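Local coordinates for protein DNA polymerase beta (Leishmania infantum, PDB 4P4M) that probably repairs DNA through base excision, adding deoxyribonucleotides to a primer strand with the help of magnesium ions, at residues 102-107 and 122-127; 161-166 and 248-253; 243-248 and 271-276. All blocks are in the same frame, centred on the assembly; numbering follows the deposited sequence. Where two conformers were deposited one is given.

Interaction 1 of 3, residues 102-107 and 122-127. With NA (sodium ion), chain F; nucleotides of chain B.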
# COMPACT_ATOMS: atom_id res chain seq x y z
N THR A 102 -9.16 1.25 19.04
CA THR A 102 -9.01 1.09 17.59
C THR A 102 -8.17 2.22 16.99
O THR A 102 -7.98 2.27 15.78
CB THR A 102 -10.36 1.00 16.85
OG1 THR A 102 -11.13 2.18 17.09
CG2 THR A 102 -11.14 -0.23 17.30
N GLN A 103 -7.67 3.12 17.82
CA GLN A 103 -6.73 4.13 17.32
C GLN A 103 -5.37 3.50 17.03
O GLN A 103 -4.59 4.03 16.23
CB GLN A 103 -6.57 5.29 18.31
CG GLN A 103 -7.80 6.15 18.48
CD GLN A 103 -7.54 7.34 19.39
OE1 GLN A 103 -7.44 8.48 18.93
NE2 GLN A 103 -7.43 7.09 20.69
N VAL A 104 -5.08 2.38 17.69
CA VAL A 104 -3.81 1.68 17.49
C VAL A 104 -3.80 0.82 16.22
O VAL A 104 -4.71 0.05 16.00
CB VAL A 104 -3.46 0.78 18.67
CG1 VAL A 104 -2.07 0.19 18.48
CG2 VAL A 104 -3.55 1.56 19.97
N HIS A 105 -2.75 0.96 15.41
CA HIS A 105 -2.58 0.19 14.17
C HIS A 105 -2.59 -1.31 14.46
O HIS A 105 -1.81 -1.79 15.30
CB HIS A 105 -1.25 0.60 13.52
CG HIS A 105 -1.11 0.17 12.09
ND1 HIS A 105 -1.24 0.87 10.93
CD2 HIS A 105 -0.74 -1.10 11.72
CE1 HIS A 105 -0.98 -0.00 9.90
NE2 HIS A 105 -0.67 -1.19 10.40
N GLY A 106 -3.47 -2.05 13.79
CA GLY A 106 -3.57 -3.49 13.99
C GLY A 106 -4.73 -3.92 14.88
O GLY A 106 -5.05 -5.10 14.97
N PHE A 107 -5.36 -2.95 15.54
CA PHE A 107 -6.50 -3.26 16.40
C PHE A 107 -7.80 -2.79 15.76
O PHE A 107 -7.98 -1.61 15.53
CB PHE A 107 -6.34 -2.64 17.79
CG PHE A 107 -5.25 -3.27 18.61
CD1 PHE A 107 -3.93 -2.89 18.44
CD2 PHE A 107 -5.55 -4.26 19.54
CE1 PHE A 107 -2.93 -3.48 19.18
CE2 PHE A 107 -4.55 -4.85 20.29
CZ PHE A 107 -3.24 -4.46 20.11
N PHE A 122 -9.06 -0.37 28.99
CA PHE A 122 -10.02 0.53 28.34
C PHE A 122 -9.43 1.81 27.77
O PHE A 122 -10.15 2.65 27.21
CB PHE A 122 -11.21 0.84 29.27
CG PHE A 122 -10.82 1.47 30.58
CD1 PHE A 122 -10.38 0.69 31.64
CD2 PHE A 122 -10.90 2.85 30.76
CE1 PHE A 122 -10.02 1.27 32.85
CE2 PHE A 122 -10.55 3.44 31.97
CZ PHE A 122 -10.11 2.65 33.02
N THR A 123 -8.11 1.98 27.89
CA THR A 123 -7.46 3.15 27.29
C THR A 123 -6.20 2.75 26.55
O THR A 123 -5.56 1.75 26.88
CB THR A 123 -7.06 4.22 28.35
OG1 THR A 123 -5.93 3.76 29.10
CG2 THR A 123 -8.21 4.53 29.29
N VAL A 124 -5.84 3.54 25.54
CA VAL A 124 -4.62 3.33 24.78
C VAL A 124 -3.39 3.35 25.68
O VAL A 124 -2.47 2.56 25.50
CB VAL A 124 -4.47 4.39 23.67
CG1 VAL A 124 -3.09 4.31 23.02
CG2 VAL A 124 -5.57 4.23 22.62
N ASP A 125 -3.39 4.27 26.65
CA ASP A 125 -2.28 4.46 27.59
C ASP A 125 -1.99 3.17 28.36
O ASP A 125 -0.83 2.82 28.60
CB ASP A 125 -2.61 5.60 28.56
CG ASP A 125 -1.39 6.13 29.31
OD1 ASP A 125 -0.26 5.99 28.80
OD2 ASP A 125 -1.57 6.70 30.42
N GLU A 126 -3.05 2.49 28.78
CA GLU A 126 -2.92 1.22 29.50
C GLU A 126 -2.42 0.10 28.58
O GLU A 126 -1.60 -0.72 28.99
CB GLU A 126 -4.25 0.82 30.14
CG GLU A 126 -4.68 1.73 31.28
CD GLU A 126 -3.66 1.78 32.41
OE1 GLU A 126 -2.81 0.87 32.50
OE2 GLU A 126 -3.70 2.75 33.20
N LEU A 127 -2.91 0.09 27.35
CA LEU A 127 -2.42 -0.89 26.36
C LEU A 127 -0.91 -0.77 26.15
O LEU A 127 -0.21 -1.78 26.12
CB LEU A 127 -3.16 -0.75 25.03
CG LEU A 127 -2.72 -1.69 23.89
CD1 LEU A 127 -2.80 -3.16 24.32
CD2 LEU A 127 -3.57 -1.46 22.65
NA NA F . -6.80 0.42 14.32
P DT B 4 -6.54 -1.73 11.62
OP1 DT B 4 -5.60 -1.04 12.52
OP2 DT B 4 -7.96 -1.34 11.54
O5' DT B 4 -5.89 -1.63 10.16
C5' DT B 4 -4.60 -2.18 9.96
C4' DT B 4 -4.22 -2.16 8.49
O4' DT B 4 -5.09 -3.04 7.73
C3' DT B 4 -4.29 -0.79 7.85
O3' DT B 4 -2.99 -0.55 7.36
C2' DT B 4 -5.34 -0.91 6.74
C1' DT B 4 -5.43 -2.42 6.50
N1 DT B 4 -6.79 -2.87 6.05
C2 DT B 4 -6.91 -3.57 4.86
O2 DT B 4 -5.96 -3.85 4.15
N3 DT B 4 -8.18 -3.94 4.53
C4 DT B 4 -9.33 -3.68 5.23
O4 DT B 4 -10.43 -4.05 4.82
C5 DT B 4 -9.15 -2.94 6.46
C7 DT B 4 -10.34 -2.60 7.32
C6 DT B 4 -7.91 -2.58 6.80
P DG B 3 -10.24 -6.76 14.19
OP1 DG B 3 -9.62 -6.69 15.53
OP2 DG B 3 -11.62 -6.27 13.97
O5' DG B 3 -9.29 -5.98 13.16
C5' DG B 3 -7.89 -6.25 13.18
C4' DG B 3 -7.21 -5.61 11.97
O4' DG B 3 -7.55 -6.36 10.77
C3' DG B 3 -7.60 -4.16 11.70
O3' DG B 3 -6.47 -3.30 11.96
C2' DG B 3 -8.03 -4.15 10.23
C1' DG B 3 -7.47 -5.46 9.69
N9 DG B 3 -8.20 -5.97 8.52
C8 DG B 3 -9.56 -6.11 8.34
N7 DG B 3 -9.90 -6.59 7.17
C5 DG B 3 -8.68 -6.78 6.52
C6 DG B 3 -8.41 -7.26 5.22
O6 DG B 3 -9.24 -7.63 4.37
N1 DG B 3 -7.04 -7.29 4.95
C2 DG B 3 -6.06 -6.90 5.84
N2 DG B 3 -4.79 -7.00 5.41
N3 DG B 3 -6.30 -6.44 7.07
C4 DG B 3 -7.63 -6.40 7.33
O HOH W 1 -5.62 2.26 13.27
O HOH W 2 -8.69 0.94 12.88
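Leu127, on the first turn of helix 124-130, meets Val104 and Phe107 at the back of a DNA-binding loop. Its CB leaves the helix toward residues 102-107, and a chi1 of 178° extends CG away from the backbone N. CG then forks, and the CD2 methyl does the touching: it stands over one face of the Phe107 ring, 4.1 Å from the centroid and nearest CZ, in a CH-pi contact, and meets Val104 CG2 tip to tip at 4.0 Å. Val104 CG2 also lies 4.1 Å from Val124 CG1, so branched aliphatic tips and one aromatic face fill this seam, with Leu115 packing against both Leu127 and Phe107.

The loop is the hairpin of a helix-hairpin-helix motif in the fingers domain, joining helices 93-101 and 109-119. Its carbonyl oxygens Thr102 O, Val104 O and Phe107 O converge on a sodium ion, whose shell is completed by two waters and by OP1 of DT4 of chain B. Gly106, at a positive phi that suits glycine, sits in a type II turn, and Gly106 N donates to the same OP1 at 2.7 Å. On the partner segment Thr123 is the N-cap, Thr123 OG1 accepting from Glu126 N at 3.2 Å.

Interaction 2 of 3, residues 161-166 and 248-253; sequences VLHENY and GRLPPR
Leu250 is the bump of this contact, and the hollow that takes it lies on helix 157-175 between Leu162, His163 and Tyr166. In its isobutyl group chi1 (-66°) sets CG over the imidazole of His163, and chi2 (159°) directs the two methyls. CG rests over one face of that ring, 3.9 Å from the ring centroid and 18° off the normal, a CH-pi contact displaced toward the rim. CD1 touches both the ring and Leu162, 3.7 Å from His163 NE2 and 3.8 Å from Leu162 CB. CD2 points to Tyr166, 4.0 Å from Tyr166 CB, and comes close to the carbonyl of Leu162. A branched aliphatic chain suits this place because the fork touches the ring, Leu162 and Tyr166 at once.

The contact belongs to the palm domain, where the chain leaving strand 243-248 runs as an irregular segment past the helix. Gly248, in that strand, brings its carbonyl to the edge of the imidazole, near the ring plane, with Gly248 O 4.1 Å from His163 CE1. The imidazole offers Leu250 a flat wall while its nitrogens are engaged by polar partners: His163 ND1 is hydrogen-bonded to Tyr232 OH and His163 NE2 to Glu159 OE1, bonds that should fix the turn of the ring. Tyr232 also stacks on Tyr166, whose own ring extends the hollow outward. There the rigid Pro251 makes a second, shallower bump, its CD approaching Tyr166 CE1 obliquely at 4.0 Å near the surface.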
# COMPACT_ATOMS: atom_id res chain seq x y z
N VAL A 161 9.67 13.65 -0.42
CA VAL A 161 10.64 13.78 -1.52
C VAL A 161 11.94 13.03 -1.20
O VAL A 161 12.51 12.35 -2.07
CB VAL A 161 10.97 15.27 -1.84
CG1 VAL A 161 12.12 15.35 -2.85
CG2 VAL A 161 9.74 16.00 -2.38
N LEU A 162 12.40 13.16 0.04
CA LEU A 162 13.61 12.44 0.48
C LEU A 162 13.42 10.92 0.50
O LEU A 162 14.34 10.18 0.15
CB LEU A 162 14.08 12.93 1.86
CG LEU A 162 14.43 14.42 2.01
CD1 LEU A 162 14.75 14.75 3.46
CD2 LEU A 162 15.57 14.84 1.09
N HIS A 163 12.25 10.44 0.94
CA HIS A 163 11.97 8.99 0.89
C HIS A 163 11.95 8.52 -0.57
O HIS A 163 12.50 7.46 -0.90
CB HIS A 163 10.65 8.62 1.58
CG HIS A 163 10.73 8.60 3.09
ND1 HIS A 163 11.12 7.63 3.95
CD2 HIS A 163 10.37 9.68 3.87
CE1 HIS A 163 11.00 8.14 5.22
NE2 HIS A 163 10.54 9.38 5.14
N GLU A 164 11.33 9.30 -1.44
CA GLU A 164 11.31 8.94 -2.86
C GLU A 164 12.73 8.78 -3.43
O GLU A 164 13.04 7.79 -4.10
CB GLU A 164 10.53 9.97 -3.68
CG GLU A 164 10.43 9.60 -5.16
CD GLU A 164 9.34 10.38 -5.88
OE1 GLU A 164 9.37 11.62 -5.82
OE2 GLU A 164 8.44 9.75 -6.48
N ASN A 165 13.58 9.77 -3.19
CA ASN A 165 14.95 9.74 -3.72
C ASN A 165 15.75 8.57 -3.15
O ASN A 165 16.52 7.92 -3.86
CB ASN A 165 15.68 11.06 -3.45
CG ASN A 165 15.05 12.25 -4.17
OD1 ASN A 165 14.26 12.08 -5.10
ND2 ASN A 165 15.41 13.45 -3.75
N TYR A 166 15.57 8.31 -1.85
CA TYR A 166 16.29 7.24 -1.16
C TYR A 166 15.90 5.88 -1.73
O TYR A 166 16.77 5.07 -2.07
CB TYR A 166 16.00 7.28 0.35
CG TYR A 166 16.82 6.30 1.18
CD1 TYR A 166 18.07 6.66 1.67
CD2 TYR A 166 16.35 5.03 1.45
CE1 TYR A 166 18.82 5.76 2.43
CE2 TYR A 166 17.09 4.12 2.21
CZ TYR A 166 18.33 4.50 2.69
OH TYR A 166 19.06 3.60 3.43
N GLY A 248 9.95 2.61 8.14
CA GLY A 248 11.20 3.06 7.54
C GLY A 248 11.62 4.42 8.06
O GLY A 248 10.81 5.33 8.20
N ARG A 249 12.91 4.57 8.35
CA ARG A 249 13.43 5.82 8.93
C ARG A 249 14.66 6.28 8.14
O ARG A 249 15.62 5.52 8.03
CB ARG A 249 13.82 5.58 10.39
CG ARG A 249 14.23 6.85 11.16
CD ARG A 249 14.95 6.52 12.48
NE ARG A 249 14.21 5.63 13.38
CZ ARG A 249 13.45 6.03 14.41
NH1 ARG A 249 13.28 7.32 14.68
NH2 ARG A 249 12.85 5.12 15.17
N LEU A 250 14.62 7.49 7.60
CA LEU A 250 15.79 8.04 6.91
C LEU A 250 16.98 8.14 7.88
O LEU A 250 16.80 8.43 9.06
CB LEU A 250 15.48 9.43 6.32
CG LEU A 250 14.46 9.53 5.18
CD1 LEU A 250 13.90 10.95 5.09
CD2 LEU A 250 15.04 9.09 3.82
N PRO A 251 18.20 7.87 7.39
CA PRO A 251 19.37 8.00 8.26
C PRO A 251 19.60 9.46 8.67
O PRO A 251 19.16 10.37 7.95
CB PRO A 251 20.53 7.48 7.39
CG PRO A 251 20.07 7.66 6.00
CD PRO A 251 18.57 7.45 6.03
N PRO A 252 20.27 9.68 9.81
CA PRO A 252 20.52 11.04 10.28
C PRO A 252 21.30 11.85 9.24
O PRO A 252 22.16 11.30 8.56
CB PRO A 252 21.38 10.82 11.53
CG PRO A 252 21.06 9.45 11.99
CD PRO A 252 20.77 8.66 10.74
N ARG A 253 20.98 13.13 9.13
CA ARG A 253 21.62 14.00 8.16
C ARG A 253 22.42 15.08 8.89
O ARG A 253 21.89 15.76 9.77
CB ARG A 253 20.57 14.65 7.25
CG ARG A 253 21.12 15.66 6.26

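Interaction 3 of 3, residues 243-248 and 271-276; sequences KYMGMG and RVDIRL. With nucleotides of chain B; nucleotides of chain C.
The phenol ring of Tyr244 is approached obliquely from strand 270-277: Ile274 CD1 lies 4.1 Å from Tyr244 CD2, and Val272 O also comes near that ring. On the other face of this antiparallel pair in the polymerase palm, the flat groups turn to DNA. The Arg271 guanidinium receives a phosphate at its edge, NH1 2.6 Å from OP1 of DA5 of chain B. In one of its two conformers the Arg275 guanidinium lays one face over the sugar of DC4 of chain C and is salt-bridged to Glu312.

Tyr244 and Ile274 exchange two backbone hydrogen bonds, as do Gly246 and Val272. Glycine suits position 246 because the Tyr244 hydroxyl occupies the space a CB would need. Between these pairs Met245 and Asp273 point the same way, with Met245 CG 3.4 Å from Asp273 OD1. Asp273 lies beside the magnesium ligands Asp196 and Asp198, consistent with the third carboxylate of the active site in related family X polymerases. Lys243 N donates to OP1 of DT5 of chain C at 2.9 Å. The Lys243 side chain, CG anti to the backbone N (chi1 173°) and extended beyond, carries NZ to a weak hydrogen bond, 3.2 Å, with O2 of DC4 of chain C.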
# COMPACT_ATOMS: atom_id res chain seq x y z
N LYS A 243 3.27 -7.65 -1.34
CA LYS A 243 3.03 -6.48 -0.50
C LYS A 243 3.87 -6.50 0.78
O LYS A 243 3.90 -7.50 1.51
CB LYS A 243 1.53 -6.39 -0.17
CG LYS A 243 1.11 -5.32 0.86
CD LYS A 243 -0.42 -5.42 1.00
CE LYS A 243 -0.99 -4.74 2.21
NZ LYS A 243 -2.41 -5.20 2.43
N TYR A 244 4.54 -5.39 1.05
CA TYR A 244 5.32 -5.22 2.28
C TYR A 244 4.76 -4.01 3.06
O TYR A 244 4.48 -2.97 2.46
CB TYR A 244 6.81 -4.98 1.97
CG TYR A 244 7.57 -4.55 3.22
CD1 TYR A 244 8.11 -5.49 4.09
CD2 TYR A 244 7.72 -3.20 3.53
CE1 TYR A 244 8.78 -5.10 5.24
CE2 TYR A 244 8.39 -2.80 4.69
CZ TYR A 244 8.91 -3.76 5.53
OH TYR A 244 9.57 -3.36 6.68
N MET A 245 4.59 -4.16 4.37
CA MET A 245 4.21 -3.04 5.24
C MET A 245 5.13 -3.03 6.46
O MET A 245 5.20 -4.02 7.19
CB MET A 245 2.76 -3.20 5.73
CG MET A 245 1.69 -3.16 4.64
SD MET A 245 0.09 -3.80 5.21
CE MET A 245 -0.14 -2.92 6.75
N GLY A 246 5.83 -1.91 6.67
CA GLY A 246 6.75 -1.78 7.80
C GLY A 246 7.03 -0.33 8.19
O GLY A 246 6.32 0.59 7.79
N MET A 247 8.08 -0.14 8.99
CA MET A 247 8.48 1.19 9.44
C MET A 247 9.86 1.49 8.85
O MET A 247 10.80 0.71 9.01
CB MET A 247 8.58 1.25 10.98
CG MET A 247 7.29 0.92 11.73
SD MET A 247 5.91 2.03 11.37
CE MET A 247 6.62 3.61 11.89
N GLY A 248 9.95 2.61 8.14
CA GLY A 248 11.20 3.06 7.54
C GLY A 248 11.62 4.42 8.06
O GLY A 248 10.81 5.33 8.20
N ARG A 271 5.48 4.94 8.36
CA ARG A 271 4.86 3.79 7.71
C ARG A 271 5.20 3.76 6.23
O ARG A 271 4.93 4.73 5.50
CB ARG A 271 3.34 3.78 7.92
CG ARG A 271 2.95 3.47 9.36
CD ARG A 271 1.44 3.24 9.51
NE ARG A 271 0.66 4.42 9.13
CZ ARG A 271 -0.15 4.47 8.07
NH1 ARG A 271 -0.29 3.41 7.27
NH2 ARG A 271 -0.82 5.57 7.79
N VAL A 272 5.80 2.66 5.79
CA VAL A 272 6.20 2.48 4.41
C VAL A 272 5.51 1.24 3.85
O VAL A 272 5.62 0.15 4.41
CB VAL A 272 7.75 2.36 4.27
CG1 VAL A 272 8.15 2.05 2.80
CG2 VAL A 272 8.43 3.66 4.76
N ASP A 273 4.76 1.41 2.75
CA ASP A 273 4.08 0.31 2.07
C ASP A 273 4.69 0.14 0.68
O ASP A 273 4.79 1.11 -0.07
CB ASP A 273 2.57 0.61 1.92
CG ASP A 273 1.82 0.59 3.25
OD1 ASP A 273 2.39 0.19 4.29
OD2 ASP A 273 0.63 0.96 3.24
N ILE A 274 5.13 -1.08 0.33
CA ILE A 274 5.68 -1.32 -1.02
C ILE A 274 4.85 -2.40 -1.74
O ILE A 274 4.60 -3.46 -1.16
CB ILE A 274 7.17 -1.78 -0.94
CG1 ILE A 274 7.99 -0.81 -0.08
CG2 ILE A 274 7.77 -1.97 -2.36
CD1 ILE A 274 9.39 -1.33 0.31
N ARG A 275 4.37 -2.11 -2.95
CA ARG A 275 3.63 -3.11 -3.73
C ARG A 275 4.41 -3.44 -5.01
O ARG A 275 4.83 -2.55 -5.74
CB ARG A 275 2.20 -2.64 -4.10
CG ARG A 275 1.13 -2.70 -2.98
CD ARG A 275 0.58 -4.11 -2.69
NE ARG A 275 0.04 -4.79 -3.88
CZ ARG A 275 -1.26 -5.00 -4.09
NH1 ARG A 275 -2.14 -4.61 -3.18
NH2 ARG A 275 -1.69 -5.62 -5.20
N LEU A 276 4.60 -4.74 -5.25
CA LEU A 276 5.29 -5.21 -6.45
C LEU A 276 4.25 -5.49 -7.55
O LEU A 276 3.31 -6.25 -7.33
CB LEU A 276 6.07 -6.51 -6.13
CG LEU A 276 6.78 -7.21 -7.30
CD1 LEU A 276 7.86 -6.34 -7.97
CD2 LEU A 276 7.39 -8.57 -6.84
P DA B 5 -2.68 0.71 6.42
OP1 DA B 5 -1.30 1.14 6.69
OP2 DA B 5 -3.78 1.67 6.57
O5' DA B 5 -2.69 0.08 4.96
C5' DA B 5 -2.51 0.85 3.81
C4' DA B 5 -2.43 -0.07 2.61
O4' DA B 5 -3.58 -0.95 2.58
C3' DA B 5 -2.47 0.70 1.30
O3' DA B 5 -1.90 -0.08 0.25
C2' DA B 5 -3.99 0.89 1.18
C1' DA B 5 -4.45 -0.51 1.54
N9 DA B 5 -5.85 -0.68 1.97
C8 DA B 5 -6.42 -0.41 3.18
N7 DA B 5 -7.70 -0.71 3.25
C5 DA B 5 -8.00 -1.23 2.00
C6 DA B 5 -9.18 -1.74 1.42
N6 DA B 5 -10.36 -1.82 2.06
N1 DA B 5 -9.12 -2.18 0.14
C2 DA B 5 -7.95 -2.11 -0.50
N3 DA B 5 -6.77 -1.65 -0.06
C4 DA B 5 -6.86 -1.22 1.20
P DC C 4 -4.51 -9.65 -4.40
OP1 DC C 4 -3.50 -9.88 -5.46
OP2 DC C 4 -5.53 -10.69 -4.11
O5' DC C 4 -3.76 -9.33 -3.03
C5' DC C 4 -2.82 -8.24 -2.96
C4' DC C 4 -2.05 -8.30 -1.65
O4' DC C 4 -2.94 -7.84 -0.58
C3' DC C 4 -1.53 -9.67 -1.24
O3' DC C 4 -0.22 -9.43 -0.70
C2' DC C 4 -2.56 -10.15 -0.20
C1' DC C 4 -3.09 -8.84 0.40
N1 DC C 4 -4.56 -8.86 0.75
C2 DC C 4 -4.95 -8.34 1.99
O2 DC C 4 -4.07 -7.90 2.74
N3 DC C 4 -6.26 -8.35 2.34
C4 DC C 4 -7.17 -8.84 1.49
N4 DC C 4 -8.45 -8.81 1.89
C5 DC C 4 -6.80 -9.38 0.22
C6 DC C 4 -5.50 -9.37 -0.12
P DT C 5 0.73 -10.64 -0.25
OP1 DT C 5 2.13 -10.22 -0.47
OP2 DT C 5 0.22 -11.91 -0.86
O5' DT C 5 0.48 -10.75 1.34
C5' DT C 5 0.96 -9.68 2.19
C4' DT C 5 0.56 -9.93 3.65
O4' DT C 5 -0.89 -9.86 3.75
C3' DT C 5 0.99 -11.25 4.32
O3' DT C 5 1.58 -10.84 5.57
C2' DT C 5 -0.32 -12.03 4.45
C1' DT C 5 -1.32 -10.90 4.62
N1 DT C 5 -2.76 -11.15 4.24
C2 DT C 5 -3.74 -10.73 5.11
O2 DT C 5 -3.49 -10.22 6.19
N3 DT C 5 -5.02 -10.95 4.70
C4 DT C 5 -5.41 -11.53 3.51
O4 DT C 5 -6.60 -11.68 3.24
C5 DT C 5 -4.34 -11.94 2.63
C7 DT C 5 -4.68 -12.59 1.31
C6 DT C 5 -3.07 -11.74 3.02
O HOH W 3 3.47 0.47 6.91

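Overall arrangement
Interaction 1 belongs to the fingers domain; interactions 2 and 3 share the palm and the residue Gly248, where the strand of interaction 3 passes into the loop of interaction 2. Interaction 3 is the most central, its centre about 7 Å from that of the chain, and relies on backbone hydrogen bonds, with charged side chains facing DNA. Interactions 1 and 2 lack hydrogen bonds between their segments and hold by apolar fit: the first is mostly buried behind a sodium site, whereas the second shades from a buried leucine to an exposed proline. Fingers and palm meet where His105, in one of its two conformers, packs on Arg271 and Met245. Interactions 1 and 3 both contact chain B; the nearest atom of interaction 2 is about 11 Å from the nucleic acid.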